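Local coordinates for cytoplasmic export protein 1 (Saccharomyces cerevisiae, PDB 3VWA) that serves in nuclear tRNA export, probably collecting tRNAs from export receptors at the nuclear pore complex and delivering aminoacylated tRNAs to the translation machinery, at residues V59-I64 / E150-K155; E249-D254 / I289-E294; E271-F276 / V328-S333. One frame throughout, in Å; residues are numbered along the deposited sequence.

Interaction 1: residues V59-I64 / E150-K155; sequences VHKSKI and ELCSSK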
ATOM      1  N   VAL A  59     -17.602  15.873  26.633  1.00 31.71           N
ATOM      2  CA  VAL A  59     -16.308  16.382  27.055  1.00 31.37           C
ATOM      3  C   VAL A  59     -15.767  15.711  28.320  1.00 32.95           C
ATOM      4  O   VAL A  59     -14.612  15.294  28.356  1.00 34.78           O
ATOM      5  CB  VAL A  59     -16.325  17.904  27.278  1.00 35.24           C
ATOM      6  CG1 VAL A  59     -15.039  18.370  28.005  1.00 37.28           C
ATOM      7  CG2 VAL A  59     -16.469  18.610  25.940  1.00 33.86           C
ATOM      8  N   HIS A  60     -16.610  15.591  29.340  1.00 35.02           N
ATOM      9  CA  HIS A  60     -16.167  15.094  30.646  1.00 41.29           C
ATOM     10  C   HIS A  60     -15.783  13.631  30.568  1.00 38.65           C
ATOM     11  O   HIS A  60     -14.713  13.193  31.028  1.00 36.88           O
ATOM     12  CB  HIS A  60     -17.276  15.356  31.687  1.00 46.24           C
ATOM     13  CG  HIS A  60     -16.985  14.778  33.046  1.00 46.61           C
ATOM     14  ND1 HIS A  60     -17.739  13.811  33.594  1.00 49.87           N
ATOM     15  CD2 HIS A  60     -15.953  15.040  33.952  1.00 48.94           C
ATOM     16  CE1 HIS A  60     -17.229  13.470  34.797  1.00 49.85           C
ATOM     17  NE2 HIS A  60     -16.131  14.221  35.008  1.00 50.39           N
ATOM     18  N   LYS A  61     -16.637  12.844  29.943  1.00 38.53           N
ATOM     19  CA  LYS A  61     -16.318  11.419  29.768  1.00 35.93           C
ATOM     20  C   LYS A  61     -15.064  11.189  28.906  1.00 31.83           C
ATOM     21  O   LYS A  61     -14.231  10.380  29.217  1.00 31.40           O
ATOM     22  CB  LYS A  61     -17.533  10.669  29.251  1.00 34.50           C
ATOM     23  CG  LYS A  61     -18.694  10.695  30.233  1.00 35.56           C
ATOM     24  CD  LYS A  61     -18.243  10.238  31.630  1.00 39.60           C
ATOM     25  CE  LYS A  61     -19.387  10.048  32.622  1.00 40.77           C
ATOM     26  NZ  LYS A  61     -19.697  11.317  33.345  1.00 46.34           N
ATOM     27  N   SER A  62     -14.917  11.951  27.843  1.00 35.94           N
ATOM     28  CA  SER A  62     -13.667  11.948  27.080  1.00 34.10           C
ATOM     29  C   SER A  62     -12.455  12.138  27.989  1.00 36.84           C
ATOM     30  O   SER A  62     -11.504  11.372  27.899  1.00 38.34           O
ATOM     31  CB  SER A  62     -13.695  13.056  26.057  1.00 31.77           C
ATOM     32  OG  SER A  62     -14.731  12.772  25.162  1.00 33.07           O
ATOM     33  N   LYS A  63     -12.510  13.155  28.851  1.00 36.95           N
ATOM     34  CA  LYS A  63     -11.416  13.465  29.761  1.00 43.04           C
ATOM     35  C   LYS A  63     -11.151  12.318  30.713  1.00 42.39           C
ATOM     36  O   LYS A  63     -10.007  11.970  30.938  1.00 45.35           O
ATOM     37  CB  LYS A  63     -11.678  14.764  30.557  1.00 45.00           C
ATOM     38  CG  LYS A  63     -11.014  16.026  30.002  1.00 51.38           C
ATOM     39  CD  LYS A  63     -10.976  17.151  31.052  1.00 55.36           C
ATOM     40  CE  LYS A  63      -9.733  17.047  31.944  1.00 58.13           C
ATOM     41  NZ  LYS A  63      -9.811  17.885  33.188  1.00 57.38           N
ATOM     42  N   ILE A  64     -12.197  11.710  31.249  1.00 44.41           N
ATOM     43  CA  ILE A  64     -12.003  10.745  32.338  1.00 46.15           C
ATOM     44  C   ILE A  64     -11.984   9.272  31.947  1.00 43.88           C
ATOM     45  O   ILE A  64     -11.482   8.440  32.713  1.00 44.38           O
ATOM     46  CB  ILE A  64     -13.063  10.919  33.452  1.00 45.11           C
ATOM     47  CG1 ILE A  64     -14.476  10.849  32.852  1.00 43.95           C
ATOM     48  CG2 ILE A  64     -12.822  12.221  34.219  1.00 42.53           C
ATOM     49  CD1 ILE A  64     -15.532  10.510  33.874  1.00 49.95           C
ATOM     50  N   GLU A 150     -21.985  11.441  24.691  1.00 31.91           N
ATOM     51  CA  GLU A 150     -23.038  12.395  25.139  1.00 36.11           C
ATOM     52  C   GLU A 150     -23.921  11.907  26.290  1.00 39.41           C
ATOM     53  O   GLU A 150     -24.252  12.671  27.208  1.00 38.70           O
ATOM     54  CB  GLU A 150     -23.949  12.815  23.982  1.00 35.18           C
ATOM     55  CG  GLU A 150     -23.226  13.538  22.858  1.00 36.10           C
ATOM     56  CD  GLU A 150     -22.529  12.614  21.878  1.00 35.17           C
ATOM     57  OE1 GLU A 150     -22.626  11.384  22.018  1.00 32.60           O
ATOM     58  OE2 GLU A 150     -21.891  13.123  20.934  1.00 42.64           O
ATOM     59  N   LEU A 151     -24.305  10.637  26.233  1.00 39.70           N
ATOM     60  CA  LEU A 151     -25.237  10.071  27.201  1.00 38.73           C
ATOM     61  C   LEU A 151     -24.512   9.219  28.247  1.00 36.17           C
ATOM     62  O   LEU A 151     -25.110   8.718  29.175  1.00 35.43           O
ATOM     63  CB  LEU A 151     -26.269   9.214  26.446  1.00 38.00           C
ATOM     64  CG  LEU A 151     -27.319   9.958  25.609  1.00 42.01           C
ATOM     65  CD1 LEU A 151     -28.334   8.943  25.097  1.00 41.34           C
ATOM     66  CD2 LEU A 151     -28.037  11.003  26.444  1.00 43.15           C
ATOM     67  N   CYS A 152     -23.215   9.042  28.071  1.00 39.84           N
ATOM     68  CA  CYS A 152     -22.476   8.071  28.844  1.00 41.02           C
ATOM     69  C   CYS A 152     -22.452   8.396  30.337  1.00 40.55           C
ATOM     70  O   CYS A 152     -22.094   9.515  30.760  1.00 42.64           O
ATOM     71  CB  CYS A 152     -21.045   8.006  28.330  1.00 42.47           C
ATOM     72  SG  CYS A 152     -20.060   6.786  29.206  1.00 39.77           S
ATOM     73  N   SER A 153     -22.815   7.403  31.123  1.00 37.88           N
ATOM     74  CA  SER A 153     -22.754   7.478  32.595  1.00 40.33           C
ATOM     75  C   SER A 153     -22.541   6.074  33.224  1.00 46.87           C
ATOM     76  O   SER A 153     -22.771   5.023  32.587  1.00 42.91           O
ATOM     77  CB  SER A 153     -24.025   8.146  33.172  1.00 36.51           C
ATOM     78  OG  SER A 153     -25.107   8.148  32.230  1.00 36.39           O
ATOM     79  N   SER A 154     -22.085   6.082  34.469  1.00 47.97           N
ATOM     80  CA  SER A 154     -21.880   4.885  35.258  1.00 46.46           C
ATOM     81  C   SER A 154     -23.209   4.259  35.668  1.00 49.35           C
ATOM     82  O   SER A 154     -24.204   4.948  35.887  1.00 52.06           O
ATOM     83  CB  SER A 154     -21.061   5.234  36.501  1.00 49.21           C
ATOM     84  OG  SER A 154     -20.724   4.059  37.235  1.00 57.47           O
ATOM     85  N   LYS A 155     -23.251   2.944  35.759  1.00 49.63           N
ATOM     86  CA  LYS A 155     -24.505   2.322  36.125  1.00 49.65           C
ATOM     87  C   LYS A 155     -24.746   2.442  37.633  1.00 51.51           C
ATOM     88  O   LYS A 155     -25.900   2.460  38.082  1.00 47.65           O
ATOM     89  CB  LYS A 155     -24.552   0.885  35.612  1.00 48.44           C
ATOM     90  CG  LYS A 155     -24.613   0.822  34.085  1.00 44.75           C
ATOM     91  CD  LYS A 155     -24.301  -0.557  33.557  1.00 47.32           C
ATOM     92  CE  LYS A 155     -25.414  -1.042  32.649  1.00 47.72           C
ATOM     93  NZ  LYS A 155     -25.840  -2.402  33.103  1.00 50.52           N
TER
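K61 leans on the backbone of C152 where helix 52-64 of the kinase-like domain meets the loop that runs into strand 153-154. The helix packs V59, S62 and K63 against T76 of strand 73-77, and its place in the topology is consistent with helix alphaC in the N-terminal lobe of protein kinases. The 150-155 segment follows strand 144-146, a position that would match the start of the activation segment in a kinase.

Across the two segments the contact is van der Waals in kind and small, with 114 Å² buried in all. It rests almost wholly on one lysine. K61 points at the loop, and its chain bends at chi2 (-52°), which lays the aliphatic part alongside the C152 carbonyl instead of driving it straight past. CE of K61 comes to 3.3 Å from C152 O, and CE also reaches 4.2 Å from CA of S153. On the C152 side CB meets K61 CG at 4.0 Å, and the C152 side chain touches L65 just beyond the helix.

The polar bonds run beside this packing. N57, one turn earlier on the helix, gives its ND2 to the carbonyl oxygens of both E150 and C152 and takes a bond from K61 NZ on its OD1, so this asparagine fastens the loop to the helix and steadies the lysine end as well. On the loop side, S153 OG bonds back to L151 O at 3.1 Å and is also bound by R166 of helix 160-174; the backbone of S153 pairs with V127 in the two-stranded sheet. The second bend of the lysine chain, at chi4, brings K61 NZ to H60 ND1 at 3.2 Å, close to the plane of the imidazole ring.

Interaction 2: residues E249-D254 / I289-E294; sequences ELHIKD and IPELCE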
ATOM      1  N   GLU A 249      -0.206  -8.974  20.043  1.00 31.81           N
ATOM      2  CA  GLU A 249       0.689  -9.475  21.072  1.00 31.78           C
ATOM      3  C   GLU A 249       2.094  -9.563  20.547  1.00 27.23           C
ATOM      4  O   GLU A 249       2.999 -10.045  21.227  1.00 26.99           O
ATOM      5  CB  GLU A 249       0.234 -10.872  21.495  1.00 32.65           C
ATOM      6  CG  GLU A 249      -0.859 -10.823  22.538  1.00 40.95           C
ATOM      7  CD  GLU A 249      -1.291 -12.196  23.020  1.00 44.10           C
ATOM      8  OE1 GLU A 249      -0.522 -13.180  22.928  1.00 49.27           O
ATOM      9  OE2 GLU A 249      -2.419 -12.281  23.510  1.00 51.46           O
ATOM     10  N   LEU A 250       2.289  -9.090  19.330  1.00 26.21           N
ATOM     11  CA  LEU A 250       3.570  -9.244  18.689  1.00 28.39           C
ATOM     12  C   LEU A 250       4.724  -8.802  19.592  1.00 31.31           C
ATOM     13  O   LEU A 250       5.711  -9.496  19.676  1.00 27.33           O
ATOM     14  CB  LEU A 250       3.609  -8.490  17.354  1.00 27.33           C
ATOM     15  CG  LEU A 250       4.768  -8.780  16.431  1.00 24.12           C
ATOM     16  CD1 LEU A 250       4.803 -10.233  15.891  1.00 22.79           C
ATOM     17  CD2 LEU A 250       4.761  -7.799  15.275  1.00 25.41           C
ATOM     18  N   HIS A 251       4.590  -7.661  20.263  1.00 30.99           N
ATOM     19  CA  HIS A 251       5.716  -7.143  21.013  1.00 36.25           C
ATOM     20  C   HIS A 251       5.931  -7.695  22.392  1.00 35.29           C
ATOM     21  O   HIS A 251       6.783  -7.237  23.108  1.00 41.15           O
ATOM     22  CB  HIS A 251       5.664  -5.637  20.985  1.00 37.67           C
ATOM     23  CG  HIS A 251       5.745  -5.105  19.589  1.00 38.40           C
ATOM     24  ND1 HIS A 251       6.835  -5.306  18.811  1.00 39.23           N
ATOM     25  CD2 HIS A 251       4.817  -4.411  18.804  1.00 41.98           C
ATOM     26  CE1 HIS A 251       6.640  -4.743  17.608  1.00 42.13           C
ATOM     27  NE2 HIS A 251       5.397  -4.190  17.599  1.00 40.82           N
ATOM     28  N   ILE A 252       5.152  -8.682  22.788  1.00 30.11           N
ATOM     29  CA  ILE A 252       5.474  -9.400  23.983  1.00 28.91           C
ATOM     30  C   ILE A 252       6.088 -10.743  23.677  1.00 30.23           C
ATOM     31  O   ILE A 252       6.485 -11.434  24.575  1.00 33.56           O
ATOM     32  CB  ILE A 252       4.269  -9.549  24.936  1.00 31.42           C
ATOM     33  CG1 ILE A 252       3.269 -10.575  24.386  1.00 26.51           C
ATOM     34  CG2 ILE A 252       3.711  -8.160  25.283  1.00 25.33           C
ATOM     35  CD1 ILE A 252       2.285 -11.080  25.448  1.00 29.47           C
ATOM     36  N   LYS A 253       6.222 -11.091  22.405  1.00 28.65           N
ATOM     37  CA  LYS A 253       6.803 -12.354  22.054  1.00 28.29           C
ATOM     38  C   LYS A 253       8.311 -12.186  21.921  1.00 26.43           C
ATOM     39  O   LYS A 253       8.801 -11.159  21.532  1.00 24.91           O
ATOM     40  CB  LYS A 253       6.203 -12.870  20.710  1.00 25.13           C
ATOM     41  CG  LYS A 253       4.740 -13.267  20.823  1.00 23.97           C
ATOM     42  CD  LYS A 253       4.043 -13.261  19.472  1.00 25.83           C
ATOM     43  CE  LYS A 253       2.536 -13.576  19.567  1.00 24.46           C
ATOM     44  NZ  LYS A 253       2.380 -14.899  20.279  1.00 29.17           N
ATOM     45  N   ASP A 254       9.027 -13.257  22.151  1.00 24.86           N
ATOM     46  CA  ASP A 254      10.448 -13.325  21.824  1.00 27.09           C
ATOM     47  C   ASP A 254      10.684 -13.391  20.278  1.00 26.64           C
ATOM     48  O   ASP A 254       9.708 -13.510  19.536  1.00 28.04           O
ATOM     49  CB  ASP A 254      11.016 -14.549  22.585  1.00 28.47           C
ATOM     50  CG  ASP A 254      10.740 -15.869  21.868  1.00 34.67           C
ATOM     51  OD1 ASP A 254      11.137 -16.926  22.372  1.00 35.72           O
ATOM     52  OD2 ASP A 254      10.169 -15.859  20.759  1.00 38.18           O
ATOM     53  N   ILE A 289       2.168  -4.291   7.381  1.00 24.75           N
ATOM     54  CA  ILE A 289       3.357  -4.004   6.568  1.00 24.03           C
ATOM     55  C   ILE A 289       4.582  -3.491   7.370  1.00 26.32           C
ATOM     56  O   ILE A 289       5.694  -3.948   7.144  1.00 30.06           O
ATOM     57  CB  ILE A 289       3.060  -3.030   5.390  1.00 22.80           C
ATOM     58  CG1 ILE A 289       2.226  -3.701   4.259  1.00 23.46           C
ATOM     59  CG2 ILE A 289       4.341  -2.602   4.757  1.00 22.54           C
ATOM     60  CD1 ILE A 289       1.741  -2.700   3.216  1.00 19.33           C
ATOM     61  N   PRO A 290       4.399  -2.472   8.232  1.00 27.39           N
ATOM     62  CA  PRO A 290       5.515  -1.997   8.985  1.00 26.09           C
ATOM     63  C   PRO A 290       6.067  -3.036   9.949  1.00 28.28           C
ATOM     64  O   PRO A 290       7.281  -3.084  10.104  1.00 27.31           O
ATOM     65  CB  PRO A 290       4.976  -0.749   9.751  1.00 31.32           C
ATOM     66  CG  PRO A 290       3.550  -0.601   9.401  1.00 31.71           C
ATOM     67  CD  PRO A 290       3.151  -1.708   8.462  1.00 28.55           C
ATOM     68  N   GLU A 291       5.225  -3.867  10.575  1.00 25.77           N
ATOM     69  CA  GLU A 291       5.758  -4.971  11.402  1.00 27.12           C
ATOM     70  C   GLU A 291       6.555  -6.014  10.601  1.00 31.73           C
ATOM     71  O   GLU A 291       7.658  -6.425  11.034  1.00 32.51           O
ATOM     72  CB  GLU A 291       4.649  -5.680  12.220  1.00 29.33           C
ATOM     73  CG  GLU A 291       3.891  -4.775  13.190  1.00 27.44           C
ATOM     74  CD  GLU A 291       4.725  -4.266  14.381  1.00 34.57           C
ATOM     75  OE1 GLU A 291       5.987  -4.395  14.400  1.00 39.41           O
ATOM     76  OE2 GLU A 291       4.110  -3.738  15.332  1.00 37.46           O
ATOM     77  N   LEU A 292       6.038  -6.438   9.438  1.00 25.24           N
ATOM     78  CA  LEU A 292       6.837  -7.308   8.561  1.00 25.93           C
ATOM     79  C   LEU A 292       8.141  -6.675   8.192  1.00 23.02           C
ATOM     80  O   LEU A 292       9.187  -7.296   8.248  1.00 22.86           O
ATOM     81  CB  LEU A 292       6.154  -7.539   7.212  1.00 24.12           C
ATOM     82  CG  LEU A 292       5.902  -8.977   6.805  1.00 27.16           C
ATOM     83  CD1 LEU A 292       5.355  -9.181   5.384  1.00 25.37           C
ATOM     84  CD2 LEU A 292       7.033  -9.957   7.180  1.00 26.38           C
ATOM     85  N   CYS A 293       8.071  -5.440   7.746  1.00 26.36           N
ATOM     86  CA  CYS A 293       9.284  -4.727   7.360  1.00 28.66           C
ATOM     87  C   CYS A 293      10.304  -4.779   8.492  1.00 28.55           C
ATOM     88  O   CYS A 293      11.451  -5.136   8.258  1.00 34.61           O
ATOM     89  CB  CYS A 293       8.975  -3.292   6.959  1.00 28.39           C
ATOM     90  SG  CYS A 293       8.116  -3.154   5.357  1.00 34.25           S
ATOM     91  N   GLU A 294       9.884  -4.503   9.721  1.00 30.31           N
ATOM     92  CA  GLU A 294      10.793  -4.621  10.868  1.00 31.64           C
ATOM     93  C   GLU A 294      11.400  -6.014  10.985  1.00 30.34           C
ATOM     94  O   GLU A 294      12.599  -6.172  11.273  1.00 29.48           O
ATOM     95  CB  GLU A 294      10.060  -4.257  12.183  1.00 32.61           C
ATOM     96  CG  GLU A 294      10.029  -2.768  12.462  1.00 39.58           C
ATOM     97  CD  GLU A 294      11.435  -2.197  12.415  1.00 42.38           C
ATOM     98  OE1 GLU A 294      12.335  -2.762  13.102  1.00 44.38           O
ATOM     99  OE2 GLU A 294      11.632  -1.223  11.652  1.00 45.64           O
TER
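H251 reaches across to E291 and closes a histidine-carboxylate hydrogen bond, H251 NE2 to E291 OE2, at 2.6 Å. The two side chains meet head-on, the imidazole presenting its NE2 edge to the carboxylate. The bond is bent, with an N-H...O angle of 149°, and NE2 arrives on the syn side of OE2 but 28° out of the carboxylate plane. Ring and carboxylate are turned 49° against each other, so the two flat groups do not share a plane. CE1 of H251 lies 3.3 Å from OE1 of E291.

Beside this polar pair L250 supplies the apolar half of the contact. Its CD2 packs 3.6 Å from E291 CD and 3.7 Å from E291 CB, the leucine methyl running alongside the glutamate chain. The glutamate can serve both neighbours because its chain folds at chi2: CB and the carboxyl carbon rest against the leucine methyl while the oxygens face the histidine.

Further out, the short 3-10 turn 250-252 presents the two adjacent residues together, with I252 N bonded to E249 O at 3.0 Å. K258 of helix 255-271 touches both L250 and H251, and V261 backs L250. Just after the turn, D254 occupies the N-cap of that helix, its OD2 accepting from G257 N.

The contact thus joins the link between helices 239-248 and 255-271 to helix 283-303 in the helical middle of the chain, ahead of the HEAT repeats; on the side turned away from L250, helix 283-303 packs L292 against F324, I327 and V328 of helix 321-335.

Interaction 3: residues E271-F276 / V328-S333; sequences ESREIF and VLDLTS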
ATOM      1  N   GLU A 271      -2.487 -19.402   1.139  1.00 29.33           N
ATOM      2  CA  GLU A 271      -3.661 -20.272   1.076  1.00 31.27           C
ATOM      3  C   GLU A 271      -5.007 -19.527   0.888  1.00 32.43           C
ATOM      4  O   GLU A 271      -5.980 -20.146   0.427  1.00 31.69           O
ATOM      5  CB  GLU A 271      -3.786 -21.199   2.305  1.00 32.95           C
ATOM      6  CG  GLU A 271      -2.485 -21.820   2.848  1.00 41.91           C
ATOM      7  CD  GLU A 271      -2.149 -23.201   2.299  1.00 52.29           C
ATOM      8  OE1 GLU A 271      -1.749 -23.296   1.114  1.00 50.02           O
ATOM      9  OE2 GLU A 271      -2.266 -24.197   3.074  1.00 58.63           O
ATOM     10  N   SER A 272      -5.081 -18.264   1.326  1.00 27.13           N
ATOM     11  CA  SER A 272      -6.292 -17.398   1.221  1.00 29.25           C
ATOM     12  C   SER A 272      -5.938 -15.940   1.071  1.00 26.15           C
ATOM     13  O   SER A 272      -6.301 -15.086   1.896  1.00 25.38           O
ATOM     14  CB  SER A 272      -7.256 -17.519   2.394  1.00 28.75           C
ATOM     15  OG  SER A 272      -6.680 -18.198   3.477  1.00 33.82           O
ATOM     16  N   ARG A 273      -5.248 -15.664  -0.008  1.00 24.52           N
ATOM     17  CA  ARG A 273      -4.985 -14.273  -0.393  1.00 24.96           C
ATOM     18  C   ARG A 273      -6.182 -13.349  -0.204  1.00 26.72           C
ATOM     19  O   ARG A 273      -6.043 -12.189   0.287  1.00 25.10           O
ATOM     20  CB  ARG A 273      -4.462 -14.292  -1.825  1.00 24.55           C
ATOM     21  CG  ARG A 273      -4.082 -12.965  -2.431  1.00 25.36           C
ATOM     22  CD  ARG A 273      -2.938 -12.361  -1.634  1.00 26.07           C
ATOM     23  NE  ARG A 273      -2.539 -11.054  -2.116  1.00 25.18           N
ATOM     24  CZ  ARG A 273      -3.132  -9.910  -1.835  1.00 24.89           C
ATOM     25  NH1 ARG A 273      -4.217  -9.904  -1.084  1.00 25.12           N
ATOM     26  NH2 ARG A 273      -2.617  -8.753  -2.288  1.00 26.44           N
ATOM     27  N   GLU A 274      -7.384 -13.846  -0.562  1.00 27.64           N
ATOM     28  CA  GLU A 274      -8.593 -12.980  -0.568  1.00 25.99           C
ATOM     29  C   GLU A 274      -8.914 -12.400   0.804  1.00 26.07           C
ATOM     30  O   GLU A 274      -9.579 -11.335   0.940  1.00 27.11           O
ATOM     31  CB  GLU A 274      -9.842 -13.748  -1.196  1.00 31.12           C
ATOM     32  CG  GLU A 274     -10.407 -14.960  -0.409  1.00 26.10           C
ATOM     33  CD  GLU A 274      -9.487 -16.196  -0.319  1.00 26.36           C
ATOM     34  OE1 GLU A 274      -8.434 -16.248  -0.991  1.00 28.44           O
ATOM     35  OE2 GLU A 274      -9.806 -17.175   0.421  1.00 27.25           O
ATOM     36  N   ILE A 275      -8.452 -13.050   1.865  1.00 24.80           N
ATOM     37  CA  ILE A 275      -8.881 -12.570   3.163  1.00 23.76           C
ATOM     38  C   ILE A 275      -8.215 -11.212   3.510  1.00 24.68           C
ATOM     39  O   ILE A 275      -8.669 -10.515   4.362  1.00 20.95           O
ATOM     40  CB  ILE A 275      -8.715 -13.582   4.301  1.00 24.13           C
ATOM     41  CG1 ILE A 275      -7.199 -13.693   4.672  1.00 22.99           C
ATOM     42  CG2 ILE A 275      -9.440 -14.931   3.971  1.00 21.29           C
ATOM     43  CD1 ILE A 275      -6.977 -14.540   5.907  1.00 23.76           C
ATOM     44  N   PHE A 276      -7.228 -10.811   2.755  1.00 25.95           N
ATOM     45  CA  PHE A 276      -6.592  -9.527   2.991  1.00 27.03           C
ATOM     46  C   PHE A 276      -7.100  -8.451   2.013  1.00 28.80           C
ATOM     47  O   PHE A 276      -6.525  -7.350   1.935  1.00 26.98           O
ATOM     48  CB  PHE A 276      -5.070  -9.692   2.869  1.00 26.30           C
ATOM     49  CG  PHE A 276      -4.508 -10.665   3.843  1.00 25.92           C
ATOM     50  CD1 PHE A 276      -4.409 -10.336   5.188  1.00 27.36           C
ATOM     51  CD2 PHE A 276      -4.101 -11.930   3.430  1.00 27.83           C
ATOM     52  CE1 PHE A 276      -3.898 -11.263   6.110  1.00 26.54           C
ATOM     53  CE2 PHE A 276      -3.562 -12.853   4.327  1.00 23.08           C
ATOM     54  CZ  PHE A 276      -3.461 -12.519   5.679  1.00 24.24           C
ATOM     55  N   VAL A 328       5.578  -7.890   1.226  1.00 28.60           N
ATOM     56  CA  VAL A 328       5.657  -6.482   1.495  1.00 27.90           C
ATOM     57  C   VAL A 328       5.552  -5.746   0.130  1.00 26.77           C
ATOM     58  O   VAL A 328       4.829  -4.753   0.012  1.00 25.24           O
ATOM     59  CB  VAL A 328       6.949  -6.145   2.263  1.00 26.94           C
ATOM     60  CG1 VAL A 328       7.409  -4.739   1.970  1.00 27.80           C
ATOM     61  CG2 VAL A 328       6.742  -6.300   3.756  1.00 29.09           C
ATOM     62  N   LEU A 329       6.280  -6.239  -0.865  1.00 28.68           N
ATOM     63  CA  LEU A 329       6.344  -5.581  -2.194  1.00 28.97           C
ATOM     64  C   LEU A 329       4.998  -5.617  -2.860  1.00 26.34           C
ATOM     65  O   LEU A 329       4.598  -4.622  -3.459  1.00 25.40           O
ATOM     66  CB  LEU A 329       7.345  -6.245  -3.152  1.00 27.24           C
ATOM     67  CG  LEU A 329       8.816  -6.132  -2.823  1.00 31.39           C
ATOM     68  CD1 LEU A 329       9.618  -7.156  -3.644  1.00 29.63           C
ATOM     69  CD2 LEU A 329       9.226  -4.683  -3.043  1.00 28.60           C
ATOM     70  N   ASP A 330       4.331  -6.763  -2.758  1.00 26.20           N
ATOM     71  CA  ASP A 330       2.930  -6.902  -3.191  1.00 28.70           C
ATOM     72  C   ASP A 330       1.995  -5.952  -2.475  1.00 29.49           C
ATOM     73  O   ASP A 330       1.311  -5.164  -3.098  1.00 28.53           O
ATOM     74  CB  ASP A 330       2.394  -8.346  -3.017  1.00 27.16           C
ATOM     75  CG  ASP A 330       0.921  -8.501  -3.496  1.00 29.04           C
ATOM     76  OD1 ASP A 330       0.218  -9.411  -3.004  1.00 31.15           O
ATOM     77  OD2 ASP A 330       0.456  -7.746  -4.387  1.00 31.63           O
ATOM     78  N   LEU A 331       1.957  -6.000  -1.154  1.00 31.29           N
ATOM     79  CA  LEU A 331       0.910  -5.249  -0.458  1.00 30.80           C
ATOM     80  C   LEU A 331       1.140  -3.739  -0.471  1.00 28.98           C
ATOM     81  O   LEU A 331       0.169  -2.985  -0.431  1.00 28.94           O
ATOM     82  CB  LEU A 331       0.727  -5.750   0.964  1.00 29.56           C
ATOM     83  CG  LEU A 331       0.159  -7.162   1.094  1.00 33.18           C
ATOM     84  CD1 LEU A 331       0.095  -7.478   2.567  1.00 31.20           C
ATOM     85  CD2 LEU A 331      -1.220  -7.299   0.440  1.00 31.37           C
ATOM     86  N   THR A 332       2.409  -3.320  -0.455  1.00 29.94           N
ATOM     87  CA  THR A 332       2.768  -1.885  -0.476  1.00 28.66           C
ATOM     88  C   THR A 332       2.320  -1.344  -1.820  1.00 31.59           C
ATOM     89  O   THR A 332       1.657  -0.313  -1.878  1.00 37.28           O
ATOM     90  CB  THR A 332       4.289  -1.576  -0.312  1.00 26.66           C
ATOM     91  OG1 THR A 332       5.076  -2.455  -1.110  1.00 23.20           O
ATOM     92  CG2 THR A 332       4.759  -1.709   1.163  1.00 23.87           C
ATOM     93  N   SER A 333       2.639  -2.063  -2.882  1.00 34.31           N
ATOM     94  CA  SER A 333       2.222  -1.656  -4.216  1.00 37.92           C
ATOM     95  C   SER A 333       0.702  -1.609  -4.316  1.00 42.08           C
ATOM     96  O   SER A 333       0.153  -0.614  -4.760  1.00 37.16           O
ATOM     97  CB  SER A 333       2.791  -2.580  -5.289  1.00 40.40           C
ATOM     98  OG  SER A 333       2.115  -2.367  -6.533  1.00 52.84           O
TER
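A salt bridge between R273 and D330 ties a short 3-10 turn to helix 321-335 in the all-helical part of the chain, ahead of the HEAT repeats at 381-419 and 494-530. The turn, residues 273-275, comes directly after helix 255-271 and leads toward helix 283-303.

R273 and D330 reach toward each other. R273 NH2 donates to D330 OD1 at 3.0 Å with an N-H...O angle of 147°, and R273 NE adds a weak bond to the same oxygen at 3.3 Å. One carboxylate oxygen therefore takes both N-H groups along one guanidinium edge, a forked grip that differs from a two-by-two bidentate pair. The planes stand 62° apart, and NH2 approaches OD1 from above the carboxylate plane. R273 leaves its backbone with CG anti to N (chi1 -178°), then bends at chi2, which swings the guanidinium toward the helix although the side chain does not start out that way.

Each charge has a second partner. NH2 of R273 also forms a salt bridge with E334, one turn further along helix 321-335, so the arginine pairs with two acidic residues of the same helix. D330 OD1 takes bonds from NH2, from the Y269 hydroxyl and, weakly, from NE. Such a setting would be expected to favour the ionised carboxylate.

F276 packs on L265 and L268 of helix 255-271 and on L240 of helix 239-248. L331 completes the contact, its CD2 methyl lying 3.4 Å from R273 NH2 and 4.0 Å from R273 CZ.

Interaction 1 stands apart, inside the N-terminal kinase-like domain, its centre about 34 Å from that of interaction 2 and about 40 Å from that of interaction 3. The other two are neighbours in the helical middle of the chain, with centres about 17 Å apart and segments that alternate along the sequence. They meet where helices 283-303 and 321-335 pack: L292 CD1 lies 3.6 Å from V328 CG2, and I289 CG2 lies 3.7 Å from T332 CG2. Helix 283-303 serves both: E291 faces the 249-254 turn, while I289, L292 and C293 pack toward helix 321-335. Helix 255-271 connects them, starting right after 249-254 and running into 271-276.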